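Local coordinates for protein DJ-1 homolog D (PDB 4OGG) that belongs to the DJ-1/PfpI family, carrying two tandem copies of that family's domain in a single plant protein chain, at residues 323-335 / 344-358. Sequence-based numbering, arbitrary orientation.
Sequences LKGRKCTAYPAVK and TWLEPDPIDRCFTDG
Trp345 is sandwiched between Lys335 on one face of its indole and Thr329 on the other. The Lys335 chain, extended beyond CG, runs over the ring system: its CB stands 3.5 Å from the centroid of the six-membered ring of Trp345, almost exactly on the normal, a CH-pi contact, and CD and CE continue over the pyrrole part. At the benzo end Trp345 CZ3 lies 3.8 Å from Ala330 CB; in the pyrrole part NE1 makes a weak hydrogen bond to Glu347 OE1, in the plane of the ring. Backbone bonds knit the strands in parallel: Thr344 N to Arg326 O, Cys328 N to Thr344 O, Leu346 N to Cys328 O. This two-stranded sheet belongs to a beta-alpha-beta unit whose helix, 335-340, packs Val338 against Cys328, Ala330 and Trp345. Thr329 extends the polar link through its side chain: chi1 of -170° sends OG1 to Leu346 O (2.8 Å), nearly in line with the carbonyl, and sets CG2 against the Phe355 edge, where CB also meets CD2. A salt bridge ties Arg326, just before strand 327-328, to strand 355-357, an outermost strand of the domain's six-stranded sheet. Asp357 OD2 takes Arg326 NE (2.8 Å) on one face of the carboxylate and Lys327 N, at 3.0 Å, on the opposite face. Bent at chi2 and chi3, Arg326 also sends NH2 to Asp357 O (2.8 Å), gripping the aspartate side-on, and the same nitrogen bonds Asn359 OD1.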
# COMPACT_ATOMS: atom_id res chain seq x y z
N LEU C 323 38.44 4.51 -1.01
CA LEU C 323 38.44 3.38 -1.93
C LEU C 323 39.60 3.40 -2.92
O LEU C 323 39.79 2.45 -3.68
CB LEU C 323 37.12 3.33 -2.70
CG LEU C 323 35.87 2.99 -1.88
CD1 LEU C 323 34.65 2.99 -2.79
CD2 LEU C 323 36.04 1.63 -1.22
N LYS C 324 40.39 4.47 -2.91
CA LYS C 324 41.52 4.57 -3.82
C LYS C 324 42.51 3.44 -3.60
O LYS C 324 43.02 3.24 -2.49
CB LYS C 324 42.23 5.92 -3.65
CG LYS C 324 41.49 7.08 -4.30
CD LYS C 324 42.31 8.36 -4.23
CE LYS C 324 42.40 8.89 -2.81
NZ LYS C 324 41.06 9.26 -2.29
N GLY C 325 42.78 2.68 -4.66
CA GLY C 325 43.72 1.58 -4.57
C GLY C 325 43.19 0.38 -3.80
O GLY C 325 43.97 -0.49 -3.40
N ARG C 326 41.88 0.32 -3.60
CA ARG C 326 41.29 -0.80 -2.87
C ARG C 326 40.40 -1.63 -3.79
O ARG C 326 39.85 -1.13 -4.76
CB ARG C 326 40.47 -0.28 -1.68
CG ARG C 326 41.26 0.58 -0.70
CD ARG C 326 42.49 -0.15 -0.18
NE ARG C 326 42.14 -1.28 0.68
CZ ARG C 326 41.80 -1.17 1.96
NH1 ARG C 326 41.76 0.01 2.54
NH2 ARG C 326 41.50 -2.26 2.66
N LYS C 327 40.28 -2.92 -3.48
CA LYS C 327 39.45 -3.83 -4.27
C LYS C 327 38.15 -4.09 -3.52
O LYS C 327 38.17 -4.38 -2.32
CB LYS C 327 40.18 -5.16 -4.50
CG LYS C 327 41.53 -5.04 -5.19
CD LYS C 327 42.13 -6.42 -5.46
CE LYS C 327 43.54 -6.32 -6.02
NZ LYS C 327 44.50 -5.71 -5.05
N CYS C 328 37.02 -3.98 -4.21
CA CYS C 328 35.74 -4.21 -3.57
C CYS C 328 34.59 -4.36 -4.55
O CYS C 328 34.72 -4.04 -5.74
CB CYS C 328 35.42 -3.05 -2.61
SG CYS C 328 35.07 -1.47 -3.43
N THR C 329 33.47 -4.86 -4.05
CA THR C 329 32.28 -5.02 -4.86
C THR C 329 31.21 -4.14 -4.24
O THR C 329 31.46 -3.45 -3.26
CB THR C 329 31.80 -6.49 -4.87
OG1 THR C 329 30.76 -6.64 -5.85
CG2 THR C 329 31.25 -6.88 -3.50
N ALA C 330 30.01 -4.16 -4.82
CA ALA C 330 28.90 -3.37 -4.32
C ALA C 330 27.70 -3.71 -5.19
O ALA C 330 27.80 -4.55 -6.08
CB ALA C 330 29.21 -1.88 -4.43
N TYR C 331 26.56 -3.07 -4.93
CA TYR C 331 25.39 -3.32 -5.75
C TYR C 331 25.86 -3.00 -7.17
O TYR C 331 26.57 -2.02 -7.38
CB TYR C 331 24.23 -2.40 -5.36
CG TYR C 331 22.95 -2.76 -6.06
CD1 TYR C 331 22.31 -3.98 -5.80
CD2 TYR C 331 22.41 -1.93 -7.04
CE1 TYR C 331 21.17 -4.36 -6.50
CE2 TYR C 331 21.26 -2.30 -7.75
CZ TYR C 331 20.65 -3.52 -7.47
OH TYR C 331 19.54 -3.90 -8.19
N PRO C 332 25.47 -3.82 -8.16
CA PRO C 332 25.88 -3.59 -9.55
C PRO C 332 25.94 -2.12 -9.97
O PRO C 332 26.96 -1.66 -10.48
CB PRO C 332 24.85 -4.39 -10.34
CG PRO C 332 24.68 -5.60 -9.46
CD PRO C 332 24.56 -4.98 -8.07
N ALA C 333 24.86 -1.39 -9.75
CA ALA C 333 24.81 0.03 -10.12
C ALA C 333 25.89 0.86 -9.44
O ALA C 333 26.43 1.80 -10.02
CB ALA C 333 23.43 0.60 -9.80
N VAL C 334 26.21 0.50 -8.20
CA VAL C 334 27.21 1.23 -7.42
C VAL C 334 28.63 1.09 -7.97
O VAL C 334 29.57 1.69 -7.44
CB VAL C 334 27.18 0.78 -5.94
CG1 VAL C 334 28.05 1.68 -5.09
CG2 VAL C 334 25.74 0.81 -5.43
N LYS C 335 28.79 0.31 -9.04
CA LYS C 335 30.10 0.15 -9.66
C LYS C 335 30.59 1.53 -10.08
O LYS C 335 31.79 1.83 -10.00
CB LYS C 335 30.02 -0.77 -10.88
CG LYS C 335 31.32 -0.85 -11.67
CD LYS C 335 31.24 -1.85 -12.82
CE LYS C 335 32.55 -1.92 -13.60
NZ LYS C 335 32.52 -2.97 -14.67
N THR C 344 39.13 -0.73 -7.35
CA THR C 344 39.12 -1.83 -8.31
C THR C 344 37.82 -2.61 -8.14
O THR C 344 37.53 -3.10 -7.05
CB THR C 344 40.31 -2.78 -8.09
OG1 THR C 344 41.53 -2.06 -8.27
CG2 THR C 344 40.25 -3.94 -9.07
N TRP C 345 37.06 -2.72 -9.22
CA TRP C 345 35.78 -3.42 -9.17
C TRP C 345 35.88 -4.94 -9.22
O TRP C 345 36.59 -5.52 -10.04
CB TRP C 345 34.88 -2.94 -10.32
CG TRP C 345 33.53 -3.59 -10.34
CD1 TRP C 345 33.09 -4.54 -11.21
CD2 TRP C 345 32.44 -3.32 -9.45
NE1 TRP C 345 31.78 -4.88 -10.92
CE2 TRP C 345 31.36 -4.15 -9.85
CE3 TRP C 345 32.27 -2.46 -8.35
CZ2 TRP C 345 30.13 -4.14 -9.18
CZ3 TRP C 345 31.04 -2.46 -7.69
CH2 TRP C 345 29.99 -3.29 -8.11
N LEU C 346 35.15 -5.58 -8.31
CA LEU C 346 35.09 -7.04 -8.23
C LEU C 346 33.65 -7.42 -8.57
O LEU C 346 32.72 -7.01 -7.88
CB LEU C 346 35.44 -7.52 -6.82
CG LEU C 346 36.86 -7.19 -6.35
CD1 LEU C 346 37.05 -7.67 -4.92
CD2 LEU C 346 37.88 -7.85 -7.27
N GLU C 347 33.49 -8.19 -9.64
CA GLU C 347 32.17 -8.61 -10.10
C GLU C 347 31.40 -9.44 -9.07
O GLU C 347 31.85 -10.51 -8.66
CB GLU C 347 32.32 -9.40 -11.40
CG GLU C 347 31.01 -9.73 -12.10
CD GLU C 347 30.18 -8.49 -12.40
OE1 GLU C 347 30.76 -7.47 -12.83
OE2 GLU C 347 28.95 -8.55 -12.21
N PRO C 348 30.23 -8.95 -8.65
CA PRO C 348 29.40 -9.65 -7.67
C PRO C 348 28.57 -10.77 -8.29
O PRO C 348 27.35 -10.71 -8.32
CB PRO C 348 28.52 -8.54 -7.11
CG PRO C 348 28.27 -7.70 -8.32
CD PRO C 348 29.65 -7.63 -8.98
N ASP C 349 29.26 -11.79 -8.80
CA ASP C 349 28.59 -12.93 -9.42
C ASP C 349 29.17 -14.25 -8.90
O ASP C 349 30.35 -14.53 -9.11
CB ASP C 349 28.72 -12.87 -10.94
CG ASP C 349 28.09 -14.06 -11.63
OD1 ASP C 349 26.89 -14.32 -11.40
OD2 ASP C 349 28.79 -14.74 -12.41
N PRO C 350 28.35 -15.06 -8.23
CA PRO C 350 26.93 -14.82 -7.93
C PRO C 350 26.69 -13.60 -7.04
O PRO C 350 27.61 -13.09 -6.39
CB PRO C 350 26.49 -16.12 -7.26
CG PRO C 350 27.74 -16.56 -6.56
CD PRO C 350 28.79 -16.33 -7.62
N ILE C 351 25.45 -13.13 -7.02
CA ILE C 351 25.07 -11.96 -6.25
C ILE C 351 25.29 -12.09 -4.74
O ILE C 351 25.36 -11.09 -4.03
CB ILE C 351 23.59 -11.59 -6.51
CG1 ILE C 351 23.29 -10.20 -5.94
CG2 ILE C 351 22.67 -12.63 -5.90
CD1 ILE C 351 24.02 -9.09 -6.65
N ASP C 352 25.40 -13.33 -4.26
CA ASP C 352 25.60 -13.56 -2.83
C ASP C 352 27.07 -13.70 -2.44
O ASP C 352 27.39 -14.04 -1.30
CB ASP C 352 24.82 -14.81 -2.39
CG ASP C 352 25.34 -16.07 -3.04
OD1 ASP C 352 25.61 -16.06 -4.26
OD2 ASP C 352 25.47 -17.09 -2.33
N ARG C 353 27.96 -13.42 -3.39
CA ARG C 353 29.39 -13.50 -3.14
C ARG C 353 29.90 -12.20 -2.51
O ARG C 353 29.46 -11.11 -2.86
CB ARG C 353 30.13 -13.77 -4.45
CG ARG C 353 31.65 -13.78 -4.33
CD ARG C 353 32.32 -13.77 -5.70
NE ARG C 353 32.16 -15.03 -6.43
CZ ARG C 353 32.67 -16.19 -6.04
NH1 ARG C 353 33.38 -16.26 -4.92
NH2 ARG C 353 32.48 -17.28 -6.77
N CYS C 354 30.82 -12.34 -1.55
CA CYS C 354 31.41 -11.18 -0.89
C CYS C 354 32.93 -11.25 -1.02
O CYS C 354 33.49 -12.32 -1.27
CB CYS C 354 31.02 -11.12 0.58
SG CYS C 354 29.31 -10.60 0.86
N PHE C 355 33.59 -10.12 -0.85
CA PHE C 355 35.04 -10.06 -0.98
C PHE C 355 35.70 -9.38 0.21
O PHE C 355 35.11 -8.52 0.87
CB PHE C 355 35.41 -9.29 -2.25
CG PHE C 355 34.85 -9.88 -3.51
CD1 PHE C 355 35.47 -10.97 -4.12
CD2 PHE C 355 33.71 -9.35 -4.10
CE1 PHE C 355 34.97 -11.51 -5.30
CE2 PHE C 355 33.20 -9.88 -5.28
CZ PHE C 355 33.83 -10.97 -5.89
N THR C 356 36.93 -9.79 0.48
CA THR C 356 37.71 -9.21 1.56
C THR C 356 39.00 -8.65 0.99
O THR C 356 39.74 -9.35 0.29
CB THR C 356 38.07 -10.27 2.63
OG1 THR C 356 36.87 -10.69 3.31
CG2 THR C 356 39.05 -9.69 3.65
N ASP C 357 39.25 -7.37 1.26
CA ASP C 357 40.45 -6.69 0.79
C ASP C 357 41.05 -6.02 2.01
O ASP C 357 40.65 -4.92 2.39
CB ASP C 357 40.12 -5.64 -0.27
CG ASP C 357 41.33 -4.83 -0.70
OD1 ASP C 357 42.38 -5.44 -1.00
OD2 ASP C 357 41.23 -3.58 -0.73
N GLY C 358 42.01 -6.70 2.64
CA GLY C 358 42.62 -6.14 3.83
C GLY C 358 41.57 -6.03 4.91
O GLY C 358 40.96 -7.03 5.29